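Local structure of serine-threonine phosphatase 2C (Toxoplasma gondii, 2I44) at residues A[9-14]-A[71-76]; A[17-22]-A[42-47]; A[89-94]-A[99-104]; A[215-220]-A[235-240]; A[21-26]-A[283-288]. The protein probably removes phosphate from phosphoserine and phosphothreonine of proteins, as a metal-dependent phosphatase of the PP2C family, and binds calcium ions. All blocks are in the same frame, centred on the assembly; numbering follows the deposited sequence.

Interaction 1: A[9-14]-A[71-76]; sequences TIHVPL and VKDLVV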
# COMPACT_ATOMS: atom_id res chain seq x y z
N THR A 9 -6.86 11.56 10.78
CA THR A 9 -6.39 11.01 9.52
C THR A 9 -7.06 11.69 8.34
O THR A 9 -8.15 12.25 8.47
CB THR A 9 -6.65 9.47 9.43
OG1 THR A 9 -8.03 9.20 9.71
CG2 THR A 9 -5.78 8.72 10.42
N ILE A 10 -6.41 11.65 7.19
CA ILE A 10 -6.95 12.25 5.99
C ILE A 10 -7.31 11.16 4.98
O ILE A 10 -6.55 10.20 4.79
CB ILE A 10 -5.95 13.25 5.38
CG1 ILE A 10 -5.74 14.40 6.38
CG2 ILE A 10 -6.47 13.78 4.05
CD1 ILE A 10 -4.59 15.32 6.05
N HIS A 11 -8.46 11.30 4.34
CA HIS A 11 -8.92 10.32 3.36
C HIS A 11 -9.50 10.96 2.10
O HIS A 11 -10.20 10.32 1.33
CB HIS A 11 -9.98 9.41 3.99
CG HIS A 11 -9.52 8.71 5.22
ND1 HIS A 11 -8.60 7.68 5.20
CD2 HIS A 11 -9.85 8.88 6.52
CE1 HIS A 11 -8.39 7.25 6.43
NE2 HIS A 11 -9.14 7.96 7.25
N VAL A 12 -9.18 12.24 1.89
CA VAL A 12 -9.67 12.96 0.72
C VAL A 12 -8.48 13.55 0.00
O VAL A 12 -7.41 13.68 0.59
CB VAL A 12 -10.62 14.12 1.12
CG1 VAL A 12 -11.90 13.57 1.73
CG2 VAL A 12 -9.92 15.06 2.10
N PRO A 13 -8.64 13.92 -1.28
CA PRO A 13 -7.54 14.51 -2.05
C PRO A 13 -6.89 15.63 -1.24
O PRO A 13 -7.57 16.44 -0.62
CB PRO A 13 -8.24 15.03 -3.30
CG PRO A 13 -9.30 14.00 -3.52
CD PRO A 13 -9.85 13.77 -2.12
N LEU A 14 -5.56 15.66 -1.24
CA LEU A 14 -4.81 16.64 -0.49
C LEU A 14 -3.86 17.46 -1.37
O LEU A 14 -2.87 16.94 -1.85
CB LEU A 14 -4.00 15.94 0.61
CG LEU A 14 -3.04 16.73 1.50
CD1 LEU A 14 -3.82 17.58 2.49
CD2 LEU A 14 -2.13 15.77 2.26
N VAL A 71 -10.75 -1.05 5.37
CA VAL A 71 -9.39 -1.25 5.86
C VAL A 71 -8.66 0.08 6.08
O VAL A 71 -7.81 0.18 6.96
CB VAL A 71 -8.55 -2.15 4.90
CG1 VAL A 71 -7.86 -1.31 3.84
CG2 VAL A 71 -7.54 -2.96 5.70
N LYS A 72 -9.02 1.09 5.31
CA LYS A 72 -8.37 2.40 5.42
C LYS A 72 -8.58 3.05 6.79
O LYS A 72 -7.76 3.85 7.22
CB LYS A 72 -8.89 3.36 4.35
CG LYS A 72 -10.13 4.10 4.77
CD LYS A 72 -10.64 5.01 3.69
CE LYS A 72 -11.90 5.73 4.18
NZ LYS A 72 -12.49 6.56 3.11
N ASP A 73 -9.68 2.71 7.46
CA ASP A 73 -9.98 3.28 8.76
C ASP A 73 -9.54 2.34 9.88
O ASP A 73 -9.67 2.67 11.06
CB ASP A 73 -11.49 3.56 8.90
CG ASP A 73 -12.05 4.42 7.77
OD1 ASP A 73 -11.50 5.52 7.51
OD2 ASP A 73 -13.04 4.01 7.15
N LEU A 74 -9.02 1.18 9.52
CA LEU A 74 -8.58 0.21 10.52
C LEU A 74 -7.08 0.20 10.79
O LEU A 74 -6.65 -0.16 11.88
CB LEU A 74 -9.01 -1.20 10.11
CG LEU A 74 -10.51 -1.46 9.89
CD1 LEU A 74 -10.71 -2.91 9.46
CD2 LEU A 74 -11.28 -1.16 11.18
N VAL A 75 -6.29 0.58 9.79
CA VAL A 75 -4.83 0.56 9.93
C VAL A 75 -4.21 1.42 11.03
O VAL A 75 -3.39 0.93 11.79
CB VAL A 75 -4.13 0.88 8.59
CG1 VAL A 75 -4.36 -0.25 7.60
CG2 VAL A 75 -4.65 2.19 8.01
N VAL A 76 -4.59 2.69 11.13
CA VAL A 76 -4.00 3.52 12.17
C VAL A 76 -4.42 3.04 13.56
O VAL A 76 -3.57 2.86 14.44
CB VAL A 76 -4.33 5.02 11.95
CG1 VAL A 76 -3.86 5.84 13.13
CG2 VAL A 76 -3.61 5.51 10.69
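The imidazole of H11 is approached on one face by two neighbouring side chains of helix 66-80. K72 lays its CE carbon there, a CH-pi contact with CE 4.2 Å from the centroid of the H11 ring. Nearer the other rim of the same face stands the carboxylate of D73, its plane almost perpendicular to the ring (86°), with OD1 3.4 Å from H11 NE2. The angle is too poor for a hydrogen bond, since the oxygen lies above the ring. The ring's nitrogens have other partners: ND1 bonds to the backbone O of F40, while NE2 makes a weak bond, 3.0 Å long, to the hydroxyl T9 OG1. K72 sets off between its backbone N and carbonyl carbon (chi1 87°) and then runs fully extended, which carries the aliphatic chain across the ring. Beyond the histidine, methyl groups T9 CG2 and V76 CG2 meet tip to tip at 3.9 Å. The loop ahead of strand 14-15 is thereby laid against the helix, with T41 of strand 38-43 touching both T9 and H11. The D73 carboxylate would favour a positive charge on the imidazole, and K72 NZ, 4.6 Å from H11 ND1 and in a long, weak ion pair with E69, would oppose it.

Interaction 2: A[17-22]-A[42-47]; sequences TSYPAF and LCPQLV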
# COMPACT_ATOMS: atom_id res chain seq x y z
N THR A 17 0.64 20.25 0.74
CA THR A 17 0.56 20.68 2.13
C THR A 17 1.88 20.46 2.88
O THR A 17 2.42 19.35 2.89
CB THR A 17 -0.57 19.93 2.86
OG1 THR A 17 -1.80 20.11 2.15
CG2 THR A 17 -0.73 20.44 4.29
N SER A 18 2.38 21.51 3.53
CA SER A 18 3.64 21.46 4.27
C SER A 18 3.51 21.02 5.73
O SER A 18 2.72 21.57 6.49
CB SER A 18 4.34 22.82 4.21
OG SER A 18 5.55 22.81 4.94
N TYR A 19 4.31 20.02 6.10
CA TYR A 19 4.32 19.50 7.46
C TYR A 19 5.75 19.61 7.98
O TYR A 19 6.70 19.77 7.20
CB TYR A 19 3.83 18.05 7.49
CG TYR A 19 2.38 17.88 7.09
CD1 TYR A 19 1.35 18.20 7.97
CD2 TYR A 19 2.04 17.43 5.81
CE1 TYR A 19 0.01 18.07 7.59
CE2 TYR A 19 0.71 17.30 5.42
CZ TYR A 19 -0.30 17.62 6.31
OH TYR A 19 -1.62 17.47 5.91
N PRO A 20 5.94 19.53 9.30
CA PRO A 20 7.28 19.63 9.89
C PRO A 20 8.38 18.81 9.21
O PRO A 20 9.42 19.35 8.84
CB PRO A 20 7.04 19.22 11.33
CG PRO A 20 5.69 19.81 11.60
CD PRO A 20 4.91 19.43 10.36
N ALA A 21 8.14 17.51 9.02
CA ALA A 21 9.16 16.65 8.42
C ALA A 21 8.95 16.29 6.95
O ALA A 21 9.73 15.51 6.41
CB ALA A 21 9.30 15.37 9.25
N PHE A 22 7.94 16.85 6.30
CA PHE A 22 7.70 16.50 4.90
C PHE A 22 6.54 17.28 4.31
O PHE A 22 5.71 17.83 5.03
CB PHE A 22 7.34 15.02 4.82
CG PHE A 22 6.09 14.68 5.57
CD1 PHE A 22 4.84 14.75 4.95
CD2 PHE A 22 6.15 14.35 6.92
CE1 PHE A 22 3.67 14.50 5.67
CE2 PHE A 22 4.98 14.10 7.65
CZ PHE A 22 3.74 14.18 7.02
N LEU A 42 -3.81 9.11 5.32
CA LEU A 42 -2.62 9.86 5.68
C LEU A 42 -2.80 10.42 7.08
O LEU A 42 -3.75 11.17 7.34
CB LEU A 42 -2.36 10.99 4.68
CG LEU A 42 -1.02 11.72 4.79
CD1 LEU A 42 -0.76 12.54 3.54
CD2 LEU A 42 -1.00 12.61 6.01
N CYS A 43 -1.91 10.05 7.99
CA CYS A 43 -1.96 10.56 9.37
C CYS A 43 -0.72 11.44 9.58
O CYS A 43 0.36 10.95 9.88
CB CYS A 43 -1.95 9.39 10.35
SG CYS A 43 -2.25 9.87 12.07
N PRO A 44 -0.88 12.77 9.42
CA PRO A 44 0.22 13.73 9.57
C PRO A 44 0.98 13.71 10.90
O PRO A 44 2.20 13.88 10.93
CB PRO A 44 -0.46 15.07 9.29
CG PRO A 44 -1.85 14.84 9.77
CD PRO A 44 -2.16 13.46 9.24
N GLN A 45 0.27 13.51 12.01
CA GLN A 45 0.91 13.44 13.32
C GLN A 45 0.48 12.14 13.98
O GLN A 45 -0.57 12.07 14.63
CB GLN A 45 0.52 14.64 14.19
CG GLN A 45 0.98 14.50 15.64
CD GLN A 45 0.68 15.73 16.48
OE1 GLN A 45 1.39 16.73 16.42
NE2 GLN A 45 -0.39 15.65 17.27
N LEU A 46 1.29 11.11 13.80
CA LEU A 46 0.99 9.79 14.34
C LEU A 46 1.23 9.65 15.84
O LEU A 46 0.51 8.91 16.52
CB LEU A 46 1.81 8.74 13.57
CG LEU A 46 1.46 7.27 13.81
CD1 LEU A 46 0.02 7.00 13.41
CD2 LEU A 46 2.41 6.41 13.00
N VAL A 47 2.23 10.35 16.36
CA VAL A 47 2.55 10.28 17.78
C VAL A 47 2.34 11.63 18.47
O VAL A 47 3.11 12.56 18.26
CB VAL A 47 4.01 9.82 18.00
CG1 VAL A 47 4.30 9.71 19.50
CG2 VAL A 47 4.24 8.49 17.30
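Y19 and F22, the two residues that meet P44, are first tied to each other: Y19 N donates to F22 O at 2.8 Å. The return bond from F22 N to Y19 O is weak, at 3.3 Å, but Y19 O is also held by the ammonium of K321. P20 and A21 form a type I turn between them, so the pair closes a tight two-residue beta hairpin joining strands 17-19 and 22-29. The turn brings both aromatic side chains to bear on the same proline. P44 CB presses obliquely on the Y19 ring, 3.5 Å from CE1 and 3.8 Å from CD1. Those two strands belong to one sheet of the PP2C beta-sandwich and strand 38-43 to the other, and P44, just past the end of strand 38-43, meets the hairpin across the gap between the sheets. F22 joins from farther in: its CZ, at the ring edge, faces P44 O at 4.2 Å. With CG between the backbone N and the carbonyl carbon (chi1 62°), F22 brings its ring face against Y19, whose CB sits 3.9 Å above the F22 ring plane, toward the rim. The F22 ring also meets F56 of strand 53-62 edge-to-face. L42 points its side chain to the same side as P44 and packs on A24 and I26 of strand 22-29.

Interaction 3: A[89-94]-A[99-104]; sequences TEMLRS and TEVDEK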
# COMPACT_ATOMS: atom_id res chain seq x y z
N THR A 89 6.37 4.01 21.39
CA THR A 89 6.01 5.26 22.04
C THR A 89 6.81 5.44 23.33
O THR A 89 7.35 6.52 23.58
CB THR A 89 4.50 5.30 22.34
OG1 THR A 89 3.78 5.45 21.11
CG2 THR A 89 4.16 6.48 23.25
N GLU A 90 6.90 4.40 24.15
CA GLU A 90 7.63 4.48 25.40
C GLU A 90 9.10 4.85 25.21
O GLU A 90 9.65 5.66 25.97
CB GLU A 90 7.54 3.16 26.16
CG GLU A 90 6.13 2.72 26.50
CD GLU A 90 6.10 1.45 27.33
OE1 GLU A 90 6.60 1.49 28.48
OE2 GLU A 90 5.60 0.42 26.82
N MSE A 91 9.73 4.26 24.19
CA MSE A 91 11.14 4.51 23.92
C MSE A 91 11.37 5.92 23.39
O MSE A 91 12.38 6.55 23.71
CB MSE A 91 11.67 3.50 22.91
CG MSE A 91 13.18 3.56 22.74
SE MSE A 91 13.83 2.23 21.51
CE MSE A 91 13.58 0.67 22.63
N LEU A 92 10.44 6.42 22.58
CA LEU A 92 10.58 7.78 22.05
C LEU A 92 10.42 8.79 23.19
O LEU A 92 10.95 9.90 23.12
CB LEU A 92 9.53 8.04 20.96
CG LEU A 92 9.74 7.35 19.61
CD1 LEU A 92 8.56 7.58 18.70
CD2 LEU A 92 11.02 7.87 18.97
N ARG A 93 9.69 8.39 24.23
CA ARG A 93 9.46 9.27 25.38
C ARG A 93 10.43 9.00 26.53
O ARG A 93 10.26 9.54 27.63
CB ARG A 93 8.02 9.10 25.88
CG ARG A 93 6.99 9.60 24.90
CD ARG A 93 5.56 9.33 25.36
NE ARG A 93 4.61 9.84 24.38
CZ ARG A 93 3.29 9.73 24.48
NH1 ARG A 93 2.75 9.13 25.54
NH2 ARG A 93 2.50 10.23 23.53
N SER A 94 11.44 8.17 26.28
CA SER A 94 12.41 7.80 27.32
C SER A 94 13.75 8.51 27.18
O SER A 94 13.98 9.26 26.24
CB SER A 94 12.67 6.31 27.28
OG SER A 94 13.52 6.00 26.19
N THR A 99 21.95 6.31 20.16
CA THR A 99 22.54 5.15 19.50
C THR A 99 21.69 3.90 19.74
O THR A 99 21.51 3.07 18.85
CB THR A 99 23.97 4.90 20.04
OG1 THR A 99 24.84 5.93 19.56
CG2 THR A 99 24.49 3.54 19.59
N GLU A 100 21.17 3.80 20.96
CA GLU A 100 20.36 2.65 21.36
C GLU A 100 18.99 2.68 20.68
O GLU A 100 18.48 1.64 20.25
CB GLU A 100 20.20 2.64 22.87
CG GLU A 100 20.07 1.26 23.47
CD GLU A 100 20.12 1.28 24.98
OE1 GLU A 100 21.07 1.88 25.53
OE2 GLU A 100 19.21 0.70 25.62
N VAL A 101 18.39 3.86 20.60
CA VAL A 101 17.10 4.01 19.96
C VAL A 101 17.25 3.53 18.52
O VAL A 101 16.67 2.52 18.12
CB VAL A 101 16.64 5.48 19.93
CG1 VAL A 101 15.39 5.62 19.06
CG2 VAL A 101 16.34 5.95 21.34
N ASP A 102 18.07 4.25 17.77
CA ASP A 102 18.32 3.93 16.37
C ASP A 102 18.69 2.48 16.13
O ASP A 102 18.62 1.98 15.01
CB ASP A 102 19.42 4.84 15.82
CG ASP A 102 18.92 6.23 15.53
OD1 ASP A 102 18.03 6.71 16.27
OD2 ASP A 102 19.42 6.86 14.58
N GLU A 103 19.08 1.78 17.19
CA GLU A 103 19.45 0.38 17.05
C GLU A 103 18.29 -0.56 17.30
O GLU A 103 18.22 -1.63 16.71
CB GLU A 103 20.60 0.05 18.00
CG GLU A 103 21.04 -1.40 17.95
CD GLU A 103 22.38 -1.62 18.61
OE1 GLU A 103 22.57 -1.16 19.76
OE2 GLU A 103 23.26 -2.24 17.97
N LYS A 104 17.36 -0.15 18.16
CA LYS A 104 16.22 -0.99 18.49
C LYS A 104 14.93 -0.59 17.78
O LYS A 104 14.06 -1.42 17.53
CB LYS A 104 16.00 -0.99 20.00
CG LYS A 104 17.27 -1.33 20.79
CD LYS A 104 17.05 -1.30 22.30
CE LYS A 104 16.23 -2.49 22.76
NZ LYS A 104 15.98 -2.45 24.24
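Selenomethionine M91, a label replacing methionine, reaches from helix 83-92 to touch both V101 and K104 of helix 98-130. Its SE atom comes within 4.0 Å of V101 CA, and the terminal CE lies 3.9 Å from K104 CB and 4.0 Å from K104 CD. Nearer the base of the chain, M91 CG meets V101 CG2 at 4.2 Å. All of this is apolar, the lysine contributing its methylenes, which cross the M91 chain at about a right angle. The M91 side chain starts with CG anti to the backbone N (chi1 -171°) and then bends at chi3 (-72°), folding the methyl over one turn of the facing helix. V101 and K104 are three residues apart, which puts them on the same side of their helix, where M91 meets both. V101 also touches K147, and L92 touches K147 and R50 in neighbouring loops. The first helix ends here: R93 leaves helical geometry, R93 N still bonding to T89 O at 3.1 Å. Five residues, 93-97, then reverse the chain, and the two helices run in roughly opposite directions. This is a short-loop helical hairpin, leading into the long helix that lies over one sheet of the PP2C sandwich.

Interaction 4: A[215-220]-A[235-240]; sequences SFRKSR and GKDLKM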
# COMPACT_ATOMS: atom_id res chain seq x y z
N SER A 215 -14.54 -24.24 -8.79
CA SER A 215 -15.26 -25.05 -9.76
C SER A 215 -16.67 -25.40 -9.28
O SER A 215 -17.63 -25.27 -10.03
CB SER A 215 -14.48 -26.32 -10.08
OG SER A 215 -15.00 -26.95 -11.23
N PHE A 216 -16.79 -25.85 -8.04
CA PHE A 216 -18.10 -26.20 -7.53
C PHE A 216 -19.03 -25.00 -7.45
O PHE A 216 -20.21 -25.10 -7.81
CB PHE A 216 -17.98 -26.88 -6.16
CG PHE A 216 -17.62 -28.34 -6.24
CD1 PHE A 216 -18.37 -29.20 -7.05
CD2 PHE A 216 -16.55 -28.86 -5.52
CE1 PHE A 216 -18.06 -30.56 -7.13
CE2 PHE A 216 -16.23 -30.22 -5.59
CZ PHE A 216 -16.99 -31.07 -6.40
N ARG A 217 -18.52 -23.87 -7.01
CA ARG A 217 -19.35 -22.68 -6.91
C ARG A 217 -19.71 -22.16 -8.30
O ARG A 217 -20.76 -21.54 -8.48
CB ARG A 217 -18.64 -21.60 -6.10
CG ARG A 217 -18.30 -22.07 -4.71
CD ARG A 217 -17.54 -21.05 -3.91
NE ARG A 217 -18.34 -19.87 -3.61
CZ ARG A 217 -18.09 -19.06 -2.59
NH1 ARG A 217 -17.06 -19.30 -1.79
NH2 ARG A 217 -18.86 -18.00 -2.37
N LYS A 218 -18.85 -22.44 -9.27
CA LYS A 218 -19.08 -22.01 -10.64
C LYS A 218 -20.17 -22.86 -11.29
O LYS A 218 -21.00 -22.36 -12.05
CB LYS A 218 -17.78 -22.09 -11.45
CG LYS A 218 -17.80 -21.36 -12.78
CD LYS A 218 -18.09 -19.87 -12.60
CE LYS A 218 -18.14 -19.15 -13.94
NZ LYS A 218 -18.79 -17.81 -13.82
N SER A 219 -20.18 -24.16 -10.98
CA SER A 219 -21.19 -25.05 -11.54
C SER A 219 -22.54 -24.78 -10.88
O SER A 219 -23.59 -25.00 -11.48
CB SER A 219 -20.80 -26.51 -11.31
OG SER A 219 -21.00 -26.88 -9.96
N ARG A 220 -22.49 -24.31 -9.64
CA ARG A 220 -23.71 -24.01 -8.90
C ARG A 220 -24.35 -22.74 -9.45
O ARG A 220 -25.31 -22.21 -8.90
CB ARG A 220 -23.41 -23.85 -7.41
CG ARG A 220 -24.63 -23.60 -6.56
CD ARG A 220 -25.66 -24.71 -6.75
NE ARG A 220 -25.16 -25.99 -6.25
CZ ARG A 220 -25.11 -26.32 -4.96
NH1 ARG A 220 -25.54 -25.48 -4.02
NH2 ARG A 220 -24.64 -27.50 -4.59
N GLY A 235 -10.68 -10.71 0.92
CA GLY A 235 -10.66 -11.97 0.19
C GLY A 235 -11.07 -13.10 1.12
O GLY A 235 -10.45 -14.17 1.12
N LYS A 236 -12.12 -12.88 1.90
CA LYS A 236 -12.61 -13.89 2.85
C LYS A 236 -12.57 -15.32 2.32
O LYS A 236 -11.95 -16.20 2.92
CB LYS A 236 -14.03 -13.56 3.32
CG LYS A 236 -14.61 -14.57 4.32
CD LYS A 236 -15.94 -14.09 4.92
CE LYS A 236 -17.08 -14.08 3.90
NZ LYS A 236 -17.53 -15.44 3.53
N ASP A 237 -13.22 -15.56 1.19
CA ASP A 237 -13.27 -16.90 0.63
C ASP A 237 -12.04 -17.38 -0.15
O ASP A 237 -12.12 -18.31 -0.95
CB ASP A 237 -14.54 -17.06 -0.21
CG ASP A 237 -15.81 -17.04 0.65
OD1 ASP A 237 -15.70 -16.74 1.85
OD2 ASP A 237 -16.91 -17.34 0.12
N LEU A 238 -10.91 -16.74 0.10
CA LEU A 238 -9.64 -17.13 -0.52
C LEU A 238 -8.56 -17.23 0.55
O LEU A 238 -7.51 -17.84 0.35
CB LEU A 238 -9.21 -16.11 -1.58
CG LEU A 238 -10.01 -16.04 -2.89
CD1 LEU A 238 -9.46 -14.92 -3.76
CD2 LEU A 238 -9.96 -17.38 -3.61
N LYS A 239 -8.84 -16.64 1.72
CA LYS A 239 -7.89 -16.64 2.82
C LYS A 239 -7.55 -18.05 3.32
O LYS A 239 -6.54 -18.24 4.01
CB LYS A 239 -8.42 -15.78 3.98
CG LYS A 239 -7.52 -14.58 4.36
CD LYS A 239 -7.05 -13.80 3.14
CE LYS A 239 -6.13 -12.62 3.49
NZ LYS A 239 -6.87 -11.36 3.84
N MSE A 240 -8.37 -19.04 2.97
CA MSE A 240 -8.10 -20.41 3.40
C MSE A 240 -7.46 -21.18 2.25
O MSE A 240 -7.11 -22.35 2.39
CB MSE A 240 -9.38 -21.12 3.87
CG MSE A 240 -10.41 -21.44 2.77
SE MSE A 240 -11.52 -19.93 2.19
CE MSE A 240 -12.91 -20.05 3.53
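A single carboxylate oxygen takes both terminal nitrogens of the arginine: D237 OD2 accepts from R217 NH1 at 2.7 Å and, weakly, from R217 NH2 at 3.2 Å. The usual two-oxygen fork is absent. NH1 comes to OD2 on its anti side, 31° out of the carboxylate plane, and the bond is fairly straight (163°). On the arginine side, the oxygen lies almost exactly in the guanidinium plane, at its edge, while guanidinium and carboxylate planes stand 54° apart. The other oxygen, D237 OD1, is occupied by K236, whose NZ approaches on the syn side at 2.8 Å. The two positive ends therefore share one buried carboxylate without meeting, R217 NH2 and K236 NZ being 6.6 Å apart. The main chains are far apart, with R217 CA and D237 CA separated by 11.3 Å, and the arginine bridges the gap by a chain that bends at chi3. Further acids join in: R217 NH1 also pairs with D213, and K236 NZ with D134, whose own carboxylate lies close to that of D237. The close approach of D134 and D237 would be unfavourable alone and is probably offset by the basic groups paired with them. R217, K236 and D237 thus form a salt-bridge network between helix 214-219 and the loop after strand 233-234, away from the calcium ions; the helix falls in the stretch that probably corresponds to the flap subdomain of PP2C phosphatases.

Interaction 5: A[21-26]-A[283-288]; sequences AFDAAI and QARQEG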
# COMPACT_ATOMS: atom_id res chain seq x y z
N ALA A 21 8.14 17.51 9.02
CA ALA A 21 9.16 16.65 8.42
C ALA A 21 8.95 16.29 6.95
O ALA A 21 9.73 15.51 6.41
CB ALA A 21 9.30 15.37 9.25
N PHE A 22 7.94 16.85 6.30
CA PHE A 22 7.70 16.50 4.90
C PHE A 22 6.54 17.28 4.31
O PHE A 22 5.71 17.83 5.03
CB PHE A 22 7.34 15.02 4.82
CG PHE A 22 6.09 14.68 5.57
CD1 PHE A 22 4.84 14.75 4.95
CD2 PHE A 22 6.15 14.35 6.92
CE1 PHE A 22 3.67 14.50 5.67
CE2 PHE A 22 4.98 14.10 7.65
CZ PHE A 22 3.74 14.18 7.02
N ASP A 23 6.48 17.31 2.98
CA ASP A 23 5.38 17.96 2.28
C ASP A 23 4.65 16.82 1.59
O ASP A 23 5.28 15.87 1.10
CB ASP A 23 5.90 18.96 1.24
CG ASP A 23 6.78 20.03 1.86
OD1 ASP A 23 6.50 20.43 3.01
OD2 ASP A 23 7.74 20.47 1.19
N ALA A 24 3.33 16.87 1.57
CA ALA A 24 2.57 15.80 0.95
C ALA A 24 1.45 16.27 0.06
O ALA A 24 0.94 17.38 0.21
CB ALA A 24 2.02 14.88 2.03
N ALA A 25 1.09 15.41 -0.87
CA ALA A 25 0.02 15.68 -1.82
C ALA A 25 -0.63 14.34 -2.15
O ALA A 25 0.05 13.31 -2.17
CB ALA A 25 0.57 16.32 -3.08
N ILE A 26 -1.93 14.35 -2.38
CA ILE A 26 -2.64 13.12 -2.71
C ILE A 26 -3.67 13.45 -3.77
O ILE A 26 -4.44 14.39 -3.62
CB ILE A 26 -3.38 12.54 -1.49
CG1 ILE A 26 -2.45 12.47 -0.28
CG2 ILE A 26 -3.90 11.14 -1.82
CD1 ILE A 26 -3.17 12.07 1.00
N GLN A 283 9.74 17.26 -10.89
CA GLN A 283 9.57 18.43 -11.73
C GLN A 283 8.36 19.25 -11.30
O GLN A 283 8.44 20.48 -11.23
CB GLN A 283 9.43 18.04 -13.20
CG GLN A 283 8.99 19.22 -14.07
CD GLN A 283 9.46 19.10 -15.51
OE1 GLN A 283 10.66 18.99 -15.78
NE2 GLN A 283 8.51 19.13 -16.45
N ALA A 284 7.25 18.58 -11.02
CA ALA A 284 6.04 19.28 -10.61
C ALA A 284 6.33 20.17 -9.42
O ALA A 284 5.98 21.36 -9.41
CB ALA A 284 4.95 18.28 -10.26
N ARG A 285 6.99 19.61 -8.41
CA ARG A 285 7.32 20.37 -7.22
C ARG A 285 8.17 21.58 -7.60
O ARG A 285 7.88 22.71 -7.21
CB ARG A 285 8.09 19.48 -6.25
CG ARG A 285 8.20 20.07 -4.86
CD ARG A 285 9.26 19.36 -4.05
NE ARG A 285 9.23 19.79 -2.66
CZ ARG A 285 10.19 19.52 -1.79
NH1 ARG A 285 11.26 18.83 -2.16
NH2 ARG A 285 10.08 19.95 -0.53
N GLN A 286 9.23 21.31 -8.35
CA GLN A 286 10.17 22.32 -8.82
C GLN A 286 9.46 23.50 -9.48
O GLN A 286 9.93 24.64 -9.39
CB GLN A 286 11.14 21.67 -9.82
CG GLN A 286 12.06 22.63 -10.57
CD GLN A 286 12.94 23.43 -9.64
OE1 GLN A 286 13.44 22.90 -8.64
NE2 GLN A 286 13.15 24.70 -9.97
N GLU A 287 8.34 23.23 -10.14
CA GLU A 287 7.58 24.27 -10.82
C GLU A 287 6.34 24.70 -10.05
O GLU A 287 5.47 25.38 -10.60
CB GLU A 287 7.17 23.77 -12.20
CG GLU A 287 8.36 23.44 -13.09
CD GLU A 287 7.96 22.67 -14.33
OE1 GLU A 287 6.74 22.55 -14.57
OE2 GLU A 287 8.85 22.20 -15.05
N GLY A 288 6.25 24.30 -8.79
CA GLY A 288 5.11 24.67 -7.98
C GLY A 288 3.79 24.01 -8.34
O GLY A 288 2.74 24.53 -7.98
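R285 and D23 are joined by one salt bridge, R285 NH2 donating to D23 OD2 at 3.0 Å. The bond is bent, 141° at the hydrogen, and reaches the anti side of the oxygen, somewhat out of the carboxylate plane. The oxygen lies near the guanidinium edge but tilted from its plane, and the two flat groups stand 65° apart, so the pair engages by one nitrogen and one oxygen. The aspartate has a second partner, K321, which forms a salt bridge to D23 OD1; the carboxylate is thus shared by two basic residues, one to each oxygen. R285 gets there by stretching: CG is anti to the backbone N (chi1 -167°) and the chain stays extended as far as NE, spanning backbones whose nearest CA atoms, of D23 and R285, are 10.0 Å apart. On its way the side chain packs on F319 of strand 313-320, the strand next to 22-29 in the sheet. The bridge spans the interface between one sheet of the alpha-beta-beta-alpha sandwich of PP2C enzymes and the helices 274-286 and 291-305 that lie against it. Helix 274-286 stops right after R285 and Q286, in a Schellman motif: G288, with positive phi, gives its N to R285 O at 2.8 Å, and R289 N bonds to A284 O. The chain then turns into helix 291-305, from which A292 touches A25, while A284 packs on A294.

How the interactions relate
Interactions 1, 2 and 5 form one connected patch. The backbone of 9-14 probably hydrogen-bonds to strand 38-43, with I10 N 2.7 Å from L42 O, and to strand 22-29, with L14 O 2.8 Å from I26 N, so it links the two sheets. Interactions 2 and 5 share A21 and F22, and their centres lie about 14 Å apart. Interaction 3 sits about 20 Å from interaction 2, centre to centre, without touching it. Interaction 4 is on the opposite side of the chain's centre, about 41 Å from interaction 2 and 46 Å from interaction 3. None borders the metal site directly: in interaction 1 the K72 side chain remains about 14 Å from a bound calcium ion.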